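Long-range contacts in galactokinase (Bifidobacterium longum subsp. infantis ATCC 15697 = JCM 1222 = DSM 20088, PDB 6TEQ), which probably phosphorylates galactose at the expense of ATP, as galactokinases of the GHMP kinase family do, and here holds 2-deoxy-2-fluoro-galactose: residues 235-240 against 345-350; 112-117 against 172-177; 54-59 against 203-208; 8-13 against 63-68; 227-232 against 377-382. All coordinates share one frame; numbering follows the deposited sequence.

How the interactions relate
From the N terminus, interaction 4 is the first to close, bringing strand 54-70 back beneath the start of helix 12-27. Interaction 3 begins on the same strand before that closure and ends at strand 202-207, so the two cross along the chain while sharing one sheet. Interaction 2, which joins helices 105-116 and 165-183, falls wholly within the span of interaction 3. The second half of the chain opens with interaction 5, pairing strand 230-236 with strand 372-378; interaction 1, from the end of the same first strand to helix 345-356, lies within that span. Interactions 3 and 5 meet where Ile-58 CD1 packs 3.8 Å from Leu-232 CD2, joining the two sheets.

Interaction 1 of 5, residues 235-240 against 345-350; sequences VDTQAP and PELDIA
Two groups hold the hydroxyl of Thr-237, a residue that touches Glu-346 and Leu-347: OG1 accepts from Ala-239 N at 3.1 Å and is hydrogen-bonded to the carbonyl O of Gly-371. The first of these closes an ST turn. With OG1 placed between the backbone N and the carbonyl carbon (chi1 66°), CG2 is turned onto the helix, where it touches Leu-347 CD2 at 3.8 Å. An Asx turn comes just before, as Gln-238 N reaches Asp-236 OD1 at 2.9 Å from above the carboxylate plane; OD2 of the same residue forms a salt bridge with Arg-402. The two turns together wind the chain off the mixed sheet that holds strands 230-236 and 372-378 of this GHMP kinase and lay it against the first turn of helix 345-356. That helix rests on Ile-373 of strand 372-378 through Leu-347 and Ala-350, and Phe-393 of helix 382-396 touches both Thr-237 and Glu-346. The side chain of Thr-237 is about 8 Å from Gly-136, which binds ADP in another structure of this protein, though no nucleotide is present here. No hydrogen bond joins the two segments. Glu-346 instead bends at chi2 (92°), and its carboxylate lies flat over the methyl group of Ala-239, with Ala-239 CB 3.4 Å from Glu-346 CD. At the outer end, Glu-346 OE2 comes within 3.8 Å of Pro-240 CD.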
# COMPACT_ATOMS: atom_id res chain seq x y z
N VAL A 235 1.01 2.53 13.93
CA VAL A 235 -0.19 2.45 14.77
C VAL A 235 -1.38 2.55 13.85
O VAL A 235 -1.55 3.58 13.17
CB VAL A 235 -0.21 3.56 15.85
CG1 VAL A 235 -1.56 3.56 16.59
CG2 VAL A 235 0.96 3.41 16.80
N ASP A 236 -2.18 1.52 13.83
CA ASP A 236 -3.49 1.52 13.18
C ASP A 236 -4.49 2.20 14.10
O ASP A 236 -4.75 1.74 15.23
CB ASP A 236 -3.88 0.08 12.87
CG ASP A 236 -5.29 -0.10 12.33
OD1 ASP A 236 -5.95 0.89 12.00
OD2 ASP A 236 -5.68 -1.25 12.25
N THR A 237 -4.99 3.36 13.71
CA THR A 237 -5.93 4.13 14.55
C THR A 237 -7.21 3.35 14.80
O THR A 237 -7.85 3.64 15.80
CB THR A 237 -6.30 5.49 13.98
OG1 THR A 237 -7.05 5.34 12.76
CG2 THR A 237 -5.04 6.32 13.81
N GLN A 238 -7.56 2.41 13.94
CA GLN A 238 -8.89 1.76 13.99
C GLN A 238 -10.02 2.81 13.93
O GLN A 238 -11.14 2.50 14.40
CB GLN A 238 -8.97 0.83 15.20
CG GLN A 238 -7.89 -0.22 15.16
CD GLN A 238 -8.24 -1.43 15.98
OE1 GLN A 238 -8.00 -1.52 17.19
NE2 GLN A 238 -9.00 -2.29 15.32
N ALA A 239 -9.75 4.00 13.36
CA ALA A 239 -10.79 5.05 13.24
C ALA A 239 -11.78 4.49 12.24
O ALA A 239 -11.34 3.85 11.23
CB ALA A 239 -10.29 6.35 12.73
N PRO A 240 -13.09 4.76 12.46
CA PRO A 240 -14.13 4.23 11.59
C PRO A 240 -13.95 4.94 10.25
O PRO A 240 -13.85 6.16 10.21
CB PRO A 240 -15.42 4.62 12.32
CG PRO A 240 -15.06 5.89 13.03
CD PRO A 240 -13.67 5.61 13.54
N PRO A 345 -9.20 13.34 12.79
CA PRO A 345 -8.65 13.64 14.11
C PRO A 345 -7.79 12.51 14.67
O PRO A 345 -6.82 12.83 15.33
CB PRO A 345 -9.90 13.89 14.95
CG PRO A 345 -10.81 14.53 13.93
CD PRO A 345 -10.62 13.71 12.66
N GLU A 346 -8.20 11.25 14.49
CA GLU A 346 -7.44 10.13 15.08
C GLU A 346 -6.01 10.16 14.51
O GLU A 346 -5.06 9.86 15.24
CB GLU A 346 -8.15 8.81 14.83
CG GLU A 346 -9.50 8.70 15.53
CD GLU A 346 -10.71 9.13 14.72
OE1 GLU A 346 -10.59 9.98 13.80
OE2 GLU A 346 -11.81 8.62 15.04
N LEU A 347 -5.87 10.36 13.20
CA LEU A 347 -4.52 10.38 12.62
C LEU A 347 -3.76 11.58 13.23
O LEU A 347 -2.58 11.45 13.58
CB LEU A 347 -4.56 10.52 11.11
CG LEU A 347 -5.15 9.35 10.33
CD1 LEU A 347 -5.30 9.74 8.88
CD2 LEU A 347 -4.26 8.10 10.49
N ASP A 348 -4.41 12.76 13.23
CA ASP A 348 -3.67 14.00 13.61
C ASP A 348 -3.27 13.94 15.08
O ASP A 348 -2.18 14.36 15.44
CB ASP A 348 -4.48 15.24 13.29
CG ASP A 348 -4.65 15.40 11.80
OD1 ASP A 348 -3.85 14.79 11.06
OD2 ASP A 348 -5.56 16.11 11.44
N ILE A 349 -4.15 13.41 15.92
CA ILE A 349 -3.85 13.32 17.38
C ILE A 349 -2.78 12.24 17.64
O ILE A 349 -1.83 12.51 18.38
CB ILE A 349 -5.15 13.09 18.16
CG1 ILE A 349 -6.02 14.34 18.12
CG2 ILE A 349 -4.82 12.64 19.60
CD1 ILE A 349 -7.45 14.14 18.57
N ALA A 350 -2.82 11.11 16.94
CA ALA A 350 -1.76 10.11 17.11
C ALA A 350 -0.42 10.75 16.74
O ALA A 350 0.58 10.51 17.41
CB ALA A 350 -2.05 8.89 16.28

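Interaction 2 of 5, residues 112-117 against 172-177; sequences WALRQA and INAAIK
Ala-113 and Ala-174 mark the tight centre of this helix-helix crossing, their CA atoms only 5.1 Å apart. With an alanine on each side, the axes of helix 112-116 and helix 172-177 pass 8.7 Å apart at an angle of 119°. The methyl group of Ala-113 sits 3.5 Å from the carbonyl O of Ala-174, while the methyl of Ala-174 is met by Leu-114 CD2 at 3.7 Å. Here the packing is buried and wholly without hydrogen bonds between the segments.

Toward solvent the contact changes character and depends on one long side chain. Lys-177 leaves its helix with CG anti to the backbone N (chi1 177°) and stays extended to its end, running past the methyl of Ala-113 and roughly perpendicular to the side chain of Trp-112. Its CE lies 3.7 Å from Trp-112 CZ3 in an oblique approach. Gln-116, bent at chi2, lays CG over one face of the same indole, offset toward its rim, and brings CB near the ammonium group. A water accepts from Lys-177 NZ at 3.0 Å and donates to the carbonyl O of Ala-113 at 2.7 Å, bridging the helices where direct polar contact is absent.

Both helices belong to the GHMP kinase N-terminal region. Helix 141-156 touches both, with Leu-153 against Leu-114 and Thr-146 and Cys-147 against Ala-175. Trp-112 continues along helix 165-183 to Glu-181 and Met-182, and Ile-172 and Ile-176 face helix 190-197.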
# COMPACT_ATOMS: atom_id res chain seq x y z
N TRP A 112 -9.37 -12.69 -14.13
CA TRP A 112 -10.07 -11.93 -15.20
C TRP A 112 -9.08 -11.00 -15.91
O TRP A 112 -9.09 -10.90 -17.22
CB TRP A 112 -11.23 -11.20 -14.58
CG TRP A 112 -11.90 -10.22 -15.47
CD1 TRP A 112 -12.88 -10.51 -16.36
CD2 TRP A 112 -11.70 -8.79 -15.51
NE1 TRP A 112 -13.28 -9.37 -17.00
CE2 TRP A 112 -12.60 -8.31 -16.48
CE3 TRP A 112 -10.88 -7.87 -14.83
CZ2 TRP A 112 -12.71 -6.96 -16.79
CZ3 TRP A 112 -11.03 -6.53 -15.09
CH2 TRP A 112 -11.88 -6.09 -16.11
N ALA A 113 -8.32 -10.24 -15.13
CA ALA A 113 -7.38 -9.26 -15.73
C ALA A 113 -6.31 -9.99 -16.53
O ALA A 113 -5.97 -9.56 -17.63
CB ALA A 113 -6.74 -8.38 -14.66
N LEU A 114 -5.78 -11.10 -16.04
CA LEU A 114 -4.79 -11.88 -16.83
C LEU A 114 -5.44 -12.38 -18.14
O LEU A 114 -4.81 -12.29 -19.17
CB LEU A 114 -4.26 -13.02 -15.98
CG LEU A 114 -3.40 -12.56 -14.77
CD1 LEU A 114 -3.09 -13.72 -13.81
CD2 LEU A 114 -2.07 -11.97 -15.26
N ARG A 115 -6.66 -12.89 -18.07
CA ARG A 115 -7.32 -13.40 -19.28
C ARG A 115 -7.51 -12.21 -20.22
O ARG A 115 -7.28 -12.43 -21.44
CB ARG A 115 -8.62 -14.08 -18.88
CG ARG A 115 -8.36 -15.44 -18.23
CD ARG A 115 -9.54 -15.87 -17.36
NE ARG A 115 -10.78 -16.02 -18.07
CZ ARG A 115 -11.11 -17.11 -18.76
NH1 ARG A 115 -12.28 -17.16 -19.35
NH2 ARG A 115 -10.31 -18.16 -18.81
N GLN A 116 -7.95 -11.06 -19.69
CA GLN A 116 -8.19 -9.84 -20.51
C GLN A 116 -6.88 -9.42 -21.20
O GLN A 116 -6.95 -8.90 -22.34
CB GLN A 116 -8.78 -8.66 -19.73
CG GLN A 116 -10.22 -8.86 -19.22
CD GLN A 116 -11.25 -8.80 -20.31
OE1 GLN A 116 -11.58 -9.80 -20.93
NE2 GLN A 116 -11.78 -7.61 -20.52
N ALA A 117 -5.73 -9.70 -20.60
CA ALA A 117 -4.40 -9.35 -21.15
C ALA A 117 -3.93 -10.41 -22.16
O ALA A 117 -2.84 -10.23 -22.70
CB ALA A 117 -3.39 -9.23 -20.03
N ILE A 172 1.63 -7.16 -11.31
CA ILE A 172 1.22 -5.87 -10.70
C ILE A 172 0.09 -5.23 -11.47
O ILE A 172 -0.92 -4.79 -10.86
CB ILE A 172 2.42 -4.96 -10.53
CG1 ILE A 172 3.33 -5.52 -9.45
CG2 ILE A 172 1.99 -3.57 -10.22
CD1 ILE A 172 4.72 -4.94 -9.51
N ASN A 173 0.23 -5.14 -12.78
CA ASN A 173 -0.79 -4.44 -13.60
C ASN A 173 -2.10 -5.23 -13.51
O ASN A 173 -3.17 -4.56 -13.44
CB ASN A 173 -0.30 -4.24 -15.02
CG ASN A 173 0.73 -3.14 -15.10
OD1 ASN A 173 0.79 -2.28 -14.19
ND2 ASN A 173 1.47 -3.14 -16.21
N ALA A 174 -2.06 -6.55 -13.47
CA ALA A 174 -3.28 -7.36 -13.35
C ALA A 174 -3.93 -7.09 -12.00
O ALA A 174 -5.16 -7.04 -11.89
CB ALA A 174 -2.96 -8.83 -13.53
N ALA A 175 -3.13 -7.01 -10.94
CA ALA A 175 -3.63 -6.76 -9.57
C ALA A 175 -4.32 -5.39 -9.49
O ALA A 175 -5.42 -5.25 -8.89
CB ALA A 175 -2.51 -6.87 -8.61
N ILE A 176 -3.64 -4.36 -9.99
CA ILE A 176 -4.21 -3.00 -10.09
C ILE A 176 -5.51 -3.05 -10.89
O ILE A 176 -6.50 -2.45 -10.42
CB ILE A 176 -3.19 -2.04 -10.71
CG1 ILE A 176 -1.94 -1.91 -9.82
CG2 ILE A 176 -3.83 -0.68 -10.96
CD1 ILE A 176 -0.82 -1.16 -10.52
N LYS A 177 -5.53 -3.71 -12.03
CA LYS A 177 -6.77 -3.74 -12.86
C LYS A 177 -7.91 -4.45 -12.12
O LYS A 177 -9.05 -3.99 -12.20
CB LYS A 177 -6.46 -4.37 -14.19
CG LYS A 177 -7.69 -4.49 -15.08
CD LYS A 177 -7.29 -4.87 -16.49
CE LYS A 177 -8.48 -5.21 -17.36
NZ LYS A 177 -8.06 -5.30 -18.78
O HOH W 1 -5.66 -6.99 -18.43

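Interaction 3 of 5, residues 54-59 against 203-208; sequences LCLPIA and ALLLDC
Leu-204 N donates to Pro-57 O at 2.8 Å in a nearly straight bond (174° at the hydrogen) that lies almost along the carbonyl axis. Farther along, Cys-55 and Leu-206 form an antiparallel hydrogen-bonded pair: Cys-55 N reaches Leu-206 O at 2.9 Å in the carbonyl plane, and Leu-206 N returns to Cys-55 O from above that carbonyl's plane. Pro-57 has no N-H with which to answer Leu-204. Its CD comes instead to 3.1 Å from Leu-204 O, which also receives a CA-H...O contact from Leu-56 at 3.3 Å. Strand 54-70 is interrupted about here, and Leu-56 N turns to the side chain of Asn-42.

Around this backbone core the packing is mainly aliphatic. In Leu-56 a chi1 of -165° turns CG to the side remote from the backbone N, which brings CD1 to 3.7 Å from Ala-203 CB and also close to Leu-205 CB; Ile-58 CG2 meets the same Ala-203 methyl at 3.8 Å. In the non-hydrogen-bonded pair Leu-54 and Asp-207, CD2 of the leucine rests at 3.8 Å from Asp-207 CG, while the carboxylate forms salt bridges with Arg-209 and Arg-268. The side chain of Cys-55 is about 6 Å from the bound 2-deoxy-2-fluoro-galactose.

Segment 54-59 lies between strand 33-42 and strand 202-207, and strand 218-222 follows on the far edge of the latter. Helix 294-318 packs over Leu-54, Leu-56 and Leu-205 with Val-310, Arg-311 and Phe-313.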
# COMPACT_ATOMS: atom_id res chain seq x y z
N LEU A 54 6.99 10.28 -7.23
CA LEU A 54 7.93 9.40 -6.51
C LEU A 54 7.24 8.92 -5.25
O LEU A 54 6.49 9.68 -4.61
CB LEU A 54 9.20 10.13 -6.09
CG LEU A 54 10.00 10.69 -7.26
CD1 LEU A 54 11.18 11.50 -6.76
CD2 LEU A 54 10.48 9.58 -8.18
N CYS A 55 7.58 7.67 -4.86
CA CYS A 55 7.10 7.04 -3.61
C CYS A 55 8.25 6.30 -2.96
O CYS A 55 9.28 6.07 -3.63
CB CYS A 55 5.92 6.09 -3.86
SG CYS A 55 4.67 6.74 -4.99
N LEU A 56 8.06 5.93 -1.70
CA LEU A 56 9.09 5.20 -0.94
C LEU A 56 8.47 4.24 0.04
O LEU A 56 8.57 4.47 1.25
CB LEU A 56 10.02 6.23 -0.28
CG LEU A 56 11.32 5.65 0.24
CD1 LEU A 56 12.23 5.19 -0.91
CD2 LEU A 56 12.03 6.68 1.08
N PRO A 57 7.86 3.15 -0.47
CA PRO A 57 7.33 2.15 0.45
C PRO A 57 8.34 1.08 0.87
O PRO A 57 9.37 0.89 0.26
CB PRO A 57 6.23 1.48 -0.38
CG PRO A 57 6.74 1.56 -1.83
CD PRO A 57 7.42 2.95 -1.89
N ILE A 58 8.00 0.48 2.01
CA ILE A 58 8.59 -0.79 2.48
C ILE A 58 7.49 -1.82 2.55
O ILE A 58 6.29 -1.45 2.75
CB ILE A 58 9.30 -0.64 3.83
CG1 ILE A 58 8.36 -0.18 4.93
CG2 ILE A 58 10.49 0.29 3.67
CD1 ILE A 58 8.89 -0.34 6.31
N ALA A 59 7.89 -3.06 2.41
CA ALA A 59 6.96 -4.18 2.62
C ALA A 59 6.99 -4.51 4.11
O ALA A 59 8.09 -4.65 4.71
CB ALA A 59 7.37 -5.36 1.80
N ALA A 203 13.95 0.26 1.20
CA ALA A 203 12.76 0.95 0.71
C ALA A 203 12.82 0.99 -0.81
O ALA A 203 13.92 1.05 -1.35
CB ALA A 203 12.71 2.31 1.39
N LEU A 204 11.67 0.99 -1.42
CA LEU A 204 11.55 0.97 -2.85
C LEU A 204 11.35 2.40 -3.38
O LEU A 204 10.24 3.02 -3.20
CB LEU A 204 10.38 0.09 -3.21
CG LEU A 204 10.21 -0.13 -4.72
CD1 LEU A 204 11.23 -1.13 -5.20
CD2 LEU A 204 8.81 -0.60 -5.05
N LEU A 205 12.40 3.07 -3.87
CA LEU A 205 12.17 4.43 -4.47
C LEU A 205 11.56 4.20 -5.87
O LEU A 205 12.24 3.77 -6.80
CB LEU A 205 13.51 5.17 -4.55
CG LEU A 205 13.45 6.51 -5.22
CD1 LEU A 205 12.42 7.45 -4.61
CD2 LEU A 205 14.83 7.11 -5.25
N LEU A 206 10.25 4.39 -5.91
CA LEU A 206 9.41 4.03 -7.06
C LEU A 206 9.10 5.31 -7.81
O LEU A 206 8.56 6.28 -7.26
CB LEU A 206 8.17 3.33 -6.52
CG LEU A 206 7.09 3.08 -7.56
CD1 LEU A 206 7.55 2.00 -8.51
CD2 LEU A 206 5.80 2.69 -6.88
N ASP A 207 9.43 5.31 -9.10
CA ASP A 207 9.15 6.40 -9.99
C ASP A 207 7.97 6.03 -10.85
O ASP A 207 8.10 5.07 -11.61
CB ASP A 207 10.43 6.73 -10.75
CG ASP A 207 10.33 7.98 -11.62
OD1 ASP A 207 9.21 8.31 -12.07
OD2 ASP A 207 11.41 8.62 -11.80
N CYS A 208 6.86 6.73 -10.66
CA CYS A 208 5.58 6.31 -11.26
C CYS A 208 5.35 6.90 -12.66
O CYS A 208 4.22 6.76 -13.14
CB CYS A 208 4.45 6.69 -10.31
SG CYS A 208 4.61 5.72 -8.77

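Interaction 4 of 5, residues 8-13 against 63-68; sequences EPLTHE and RTFIAL
Phe-65 and Leu-10 carry most of this contact, in which the loop leading into helix 12-27 lies across strand 54-70 in a helix-on-sheet layer. Thr-11 is the N-cap of that helix, its side chain capping a backbone N of the first turn, while its own N bonds to the carboxylate of Glu-14, consistent with a capping box. Leu-10 and Phe-65 lie side by side, pointing opposite ways. Phe-65 holds CG anti to its carbonyl carbon (chi1 -68°), and the ring reaches up from the strand to set CE1 4.1 Å from Leu-10 CB. Leu-10 CD1 lies equally near the CD1 and CE1 carbons of the ring. The far end of the ring is met obliquely by backbone oxygens of the helix start, with Thr-11 O 3.9 Å from Phe-65 CZ. On the helix side Ala-19 also touches the ring, and Ala-36 of strand 33-42 meets it from the sheet.

His-12 is the third contributor, at the more exposed margin, where its carbonyl O approaches Phe-65 CE2. The imidazole of His-12 and the guanidinium of Arg-63 share a partner in Glu-415: His-12 ND1 hydrogen-bonds to that carboxylate and Arg-63 NH2 forms a salt bridge with it, an indirect link between the helix start and the strand. A water at the edge of the Phe-65 ring, in its plane, donates to Leu-10 O at 2.7 Å and accepts a weak bond from Arg-63 N.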
# COMPACT_ATOMS: atom_id res chain seq x y z
N GLU A 8 1.13 -9.16 15.68
CA GLU A 8 2.40 -9.80 15.27
C GLU A 8 2.25 -10.36 13.85
O GLU A 8 1.15 -10.75 13.44
CB GLU A 8 2.80 -10.86 16.28
CG GLU A 8 3.22 -10.29 17.63
CD GLU A 8 4.41 -9.35 17.54
OE1 GLU A 8 4.41 -8.28 18.21
OE2 GLU A 8 5.32 -9.66 16.77
N PRO A 9 3.32 -10.43 13.04
CA PRO A 9 3.15 -11.07 11.74
C PRO A 9 3.18 -12.59 11.92
O PRO A 9 3.85 -13.15 12.76
CB PRO A 9 4.40 -10.65 10.95
CG PRO A 9 5.41 -10.34 12.02
CD PRO A 9 4.62 -9.80 13.20
N LEU A 10 2.42 -13.26 11.08
CA LEU A 10 2.46 -14.70 10.90
C LEU A 10 3.85 -15.07 10.39
O LEU A 10 4.37 -14.48 9.39
CB LEU A 10 1.38 -15.16 9.90
CG LEU A 10 -0.07 -15.01 10.31
CD1 LEU A 10 -0.95 -15.17 9.07
CD2 LEU A 10 -0.48 -16.01 11.39
N THR A 11 4.41 -16.11 10.97
CA THR A 11 5.63 -16.73 10.43
C THR A 11 5.30 -17.47 9.12
O THR A 11 4.10 -17.76 8.84
CB THR A 11 6.26 -17.67 11.48
OG1 THR A 11 5.37 -18.77 11.66
CG2 THR A 11 6.55 -16.97 12.78
N HIS A 12 6.34 -17.74 8.35
CA HIS A 12 6.23 -18.59 7.14
C HIS A 12 5.46 -19.85 7.55
O HIS A 12 4.52 -20.24 6.85
CB HIS A 12 7.64 -18.81 6.57
CG HIS A 12 7.83 -20.09 5.83
ND1 HIS A 12 7.35 -20.27 4.55
CD2 HIS A 12 8.43 -21.26 6.19
CE1 HIS A 12 7.67 -21.48 4.14
NE2 HIS A 12 8.33 -22.11 5.12
N GLU A 13 5.87 -20.50 8.64
CA GLU A 13 5.29 -21.81 9.05
C GLU A 13 3.80 -21.65 9.38
O GLU A 13 2.99 -22.47 8.97
CB GLU A 13 6.09 -22.40 10.21
CG GLU A 13 7.54 -22.72 9.85
CD GLU A 13 8.61 -21.62 9.79
OE1 GLU A 13 8.33 -20.37 10.06
OE2 GLU A 13 9.75 -22.00 9.45
N ARG A 63 1.83 -10.55 6.07
CA ARG A 63 1.51 -11.08 4.75
C ARG A 63 0.10 -11.66 4.72
O ARG A 63 -0.41 -12.14 5.80
CB ARG A 63 2.54 -12.08 4.31
CG ARG A 63 3.95 -11.47 4.18
CD ARG A 63 5.08 -12.47 4.28
NE ARG A 63 5.35 -13.26 3.07
CZ ARG A 63 6.03 -12.85 2.01
NH1 ARG A 63 6.50 -11.62 1.93
NH2 ARG A 63 6.28 -13.71 1.02
N THR A 64 -0.42 -11.71 3.50
CA THR A 64 -1.61 -12.52 3.15
C THR A 64 -1.06 -13.79 2.50
O THR A 64 -0.33 -13.67 1.48
CB THR A 64 -2.53 -11.76 2.22
OG1 THR A 64 -3.02 -10.69 3.01
CG2 THR A 64 -3.68 -12.55 1.64
N PHE A 65 -1.50 -14.94 2.98
CA PHE A 65 -1.12 -16.26 2.49
C PHE A 65 -2.28 -16.87 1.73
O PHE A 65 -3.44 -16.78 2.16
CB PHE A 65 -0.76 -17.21 3.63
CG PHE A 65 0.51 -16.79 4.31
CD1 PHE A 65 0.49 -15.80 5.27
CD2 PHE A 65 1.69 -17.49 4.14
CE1 PHE A 65 1.67 -15.40 5.86
CE2 PHE A 65 2.88 -17.06 4.70
CZ PHE A 65 2.85 -16.04 5.59
N ILE A 66 -1.98 -17.29 0.51
CA ILE A 66 -3.00 -17.88 -0.38
C ILE A 66 -2.59 -19.31 -0.63
O ILE A 66 -1.51 -19.57 -1.21
CB ILE A 66 -3.18 -17.16 -1.70
CG1 ILE A 66 -4.39 -17.67 -2.52
CG2 ILE A 66 -1.90 -17.04 -2.50
CD1 ILE A 66 -4.51 -17.02 -3.86
N ALA A 67 -3.46 -20.23 -0.24
CA ALA A 67 -3.35 -21.65 -0.69
C ALA A 67 -4.20 -21.75 -1.97
O ALA A 67 -5.37 -21.34 -1.94
CB ALA A 67 -3.81 -22.57 0.41
N LEU A 68 -3.62 -22.17 -3.08
CA LEU A 68 -4.35 -22.19 -4.36
C LEU A 68 -4.16 -23.49 -5.12
O LEU A 68 -3.07 -24.10 -5.04
CB LEU A 68 -3.87 -20.98 -5.18
CG LEU A 68 -4.57 -20.76 -6.54
CD1 LEU A 68 -4.71 -19.29 -6.86
CD2 LEU A 68 -3.84 -21.49 -7.66
O HOH W 2 3.23 -12.51 7.88

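Interaction 5 of 5, residues 227-232 against 377-382; sequences KYNLEL and VDKGQG
Chi1 of Glu-231 (157°) swings CG away from the backbone N, and the chain stays extended beyond it, which sends the carboxylate past Val-377 CG2 into the turn after strand 372-378. The residue has two conformers, and in the one described OE1 accepts from two backbone groups. Gly-380 N lies 2.9 Å from Glu-231 OE1, almost in line with the CD-OE1 bond, and Gly-382 N meets OE1 at 3.0 Å from well above the carboxylate plane. Because Gly-382 opens helix 382-396, the helix end would probably favour the negative charge.

The framework is an antiparallel pairing of strands 230-236 and 372-378, neighbours in a mixed sheet. Glu-231 and Val-377 form its hydrogen-bonded pair, with Glu-231 N 2.9 Å from Val-377 O. A type II turn from Asp-378 to Gln-381 follows, with Gly-380 taking the positive phi (96°) of its third position. Lys-379 N continues the pairing with a bond of 2.9 Å to Asn-229 O. Asp-378 OD1 is hydrogen-bonded to Tyr-360 OH. At the solvent margin Lys-379, bent at chi3, hydrogen-bonds through NZ to Asn-229 OD1 at 3.2 Å, with NZ far above the plane of the amide.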
# COMPACT_ATOMS: atom_id res chain seq x y z
N LYS A 227 20.84 0.11 11.97
CA LYS A 227 22.12 0.84 11.73
C LYS A 227 22.07 2.15 12.54
O LYS A 227 23.13 2.64 12.95
CB LYS A 227 22.28 1.11 10.23
CG LYS A 227 23.53 1.88 9.84
CD LYS A 227 23.63 2.15 8.36
CE LYS A 227 24.86 2.98 8.07
NZ LYS A 227 25.26 2.90 6.66
N TYR A 228 20.88 2.74 12.73
CA TYR A 228 20.70 4.04 13.39
C TYR A 228 19.99 3.88 14.74
O TYR A 228 19.58 4.91 15.30
CB TYR A 228 19.97 4.99 12.48
CG TYR A 228 20.63 5.08 11.12
CD1 TYR A 228 21.78 5.81 10.94
CD2 TYR A 228 20.06 4.55 9.99
CE1 TYR A 228 22.43 5.86 9.72
CE2 TYR A 228 20.64 4.67 8.74
CZ TYR A 228 21.85 5.32 8.60
OH TYR A 228 22.48 5.41 7.40
N ASN A 229 19.92 2.66 15.27
CA ASN A 229 19.23 2.45 16.57
C ASN A 229 17.83 3.07 16.55
O ASN A 229 17.44 3.70 17.52
CB ASN A 229 20.07 2.98 17.74
CG ASN A 229 21.38 2.22 17.87
OD1 ASN A 229 21.47 1.08 17.42
ND2 ASN A 229 22.38 2.82 18.48
N LEU A 230 17.08 2.74 15.50
CA LEU A 230 15.72 3.25 15.32
C LEU A 230 14.72 2.11 15.31
O LEU A 230 15.07 0.89 15.11
CB LEU A 230 15.57 3.97 13.97
CG LEU A 230 16.48 5.15 13.71
CD1 LEU A 230 16.30 5.66 12.27
CD2 LEU A 230 16.19 6.22 14.74
N GLU A 231 13.47 2.51 15.40
CA GLU A 231 12.29 1.62 15.37
C GLU A 231 11.22 2.39 14.60
O GLU A 231 11.02 3.60 14.88
CB GLU A 231 11.95 1.21 16.81
CG GLU A 231 10.50 0.78 17.05
CD GLU A 231 10.21 0.37 18.49
OE1 GLU A 231 10.99 0.75 19.42
OE2 GLU A 231 9.18 -0.30 18.69
N LEU A 232 10.58 1.74 13.64
CA LEU A 232 9.48 2.39 12.90
C LEU A 232 8.21 1.95 13.60
O LEU A 232 7.82 0.79 13.46
CB LEU A 232 9.48 1.98 11.44
CG LEU A 232 8.41 2.68 10.63
CD1 LEU A 232 8.72 4.14 10.44
CD2 LEU A 232 8.28 1.97 9.30
N VAL A 377 11.23 6.55 15.55
CA VAL A 377 11.48 6.70 16.98
C VAL A 377 12.78 6.00 17.32
O VAL A 377 13.25 5.16 16.57
CB VAL A 377 10.31 6.16 17.81
CG1 VAL A 377 9.01 6.74 17.37
CG2 VAL A 377 10.27 4.66 17.79
N ASP A 378 13.33 6.32 18.49
CA ASP A 378 14.50 5.54 18.94
C ASP A 378 14.11 4.10 19.25
O ASP A 378 13.00 3.84 19.78
CB ASP A 378 15.19 6.16 20.13
CG ASP A 378 15.91 7.46 19.78
OD1 ASP A 378 16.53 7.54 18.68
OD2 ASP A 378 15.75 8.40 20.53
N LYS A 379 15.02 3.20 19.00
CA LYS A 379 14.80 1.78 19.33
C LYS A 379 14.43 1.70 20.80
O LYS A 379 15.16 2.32 21.62
CB LYS A 379 16.10 1.04 19.13
CG LYS A 379 16.13 -0.44 19.40
CD LYS A 379 17.56 -1.05 19.46
CE LYS A 379 18.75 -0.18 19.88
NZ LYS A 379 20.02 -0.85 19.47
N GLY A 380 13.39 0.93 21.09
CA GLY A 380 12.95 0.65 22.46
C GLY A 380 11.83 1.60 22.87
O GLY A 380 11.27 1.37 23.92
N GLN A 381 11.46 2.58 22.04
CA GLN A 381 10.44 3.60 22.43
C GLN A 381 9.05 3.33 21.80
O GLN A 381 8.10 4.05 22.14
CB GLN A 381 10.87 5.02 22.07
CG GLN A 381 12.19 5.42 22.70
CD GLN A 381 12.14 5.22 24.18
OE1 GLN A 381 12.85 4.38 24.71
NE2 GLN A 381 11.21 5.91 24.82
N GLY A 382 8.93 2.41 20.85
CA GLY A 382 7.66 2.20 20.14
C GLY A 382 6.53 1.84 21.07
O GLY A 382 5.45 2.41 20.94
O HOH W 3 18.82 6.62 17.43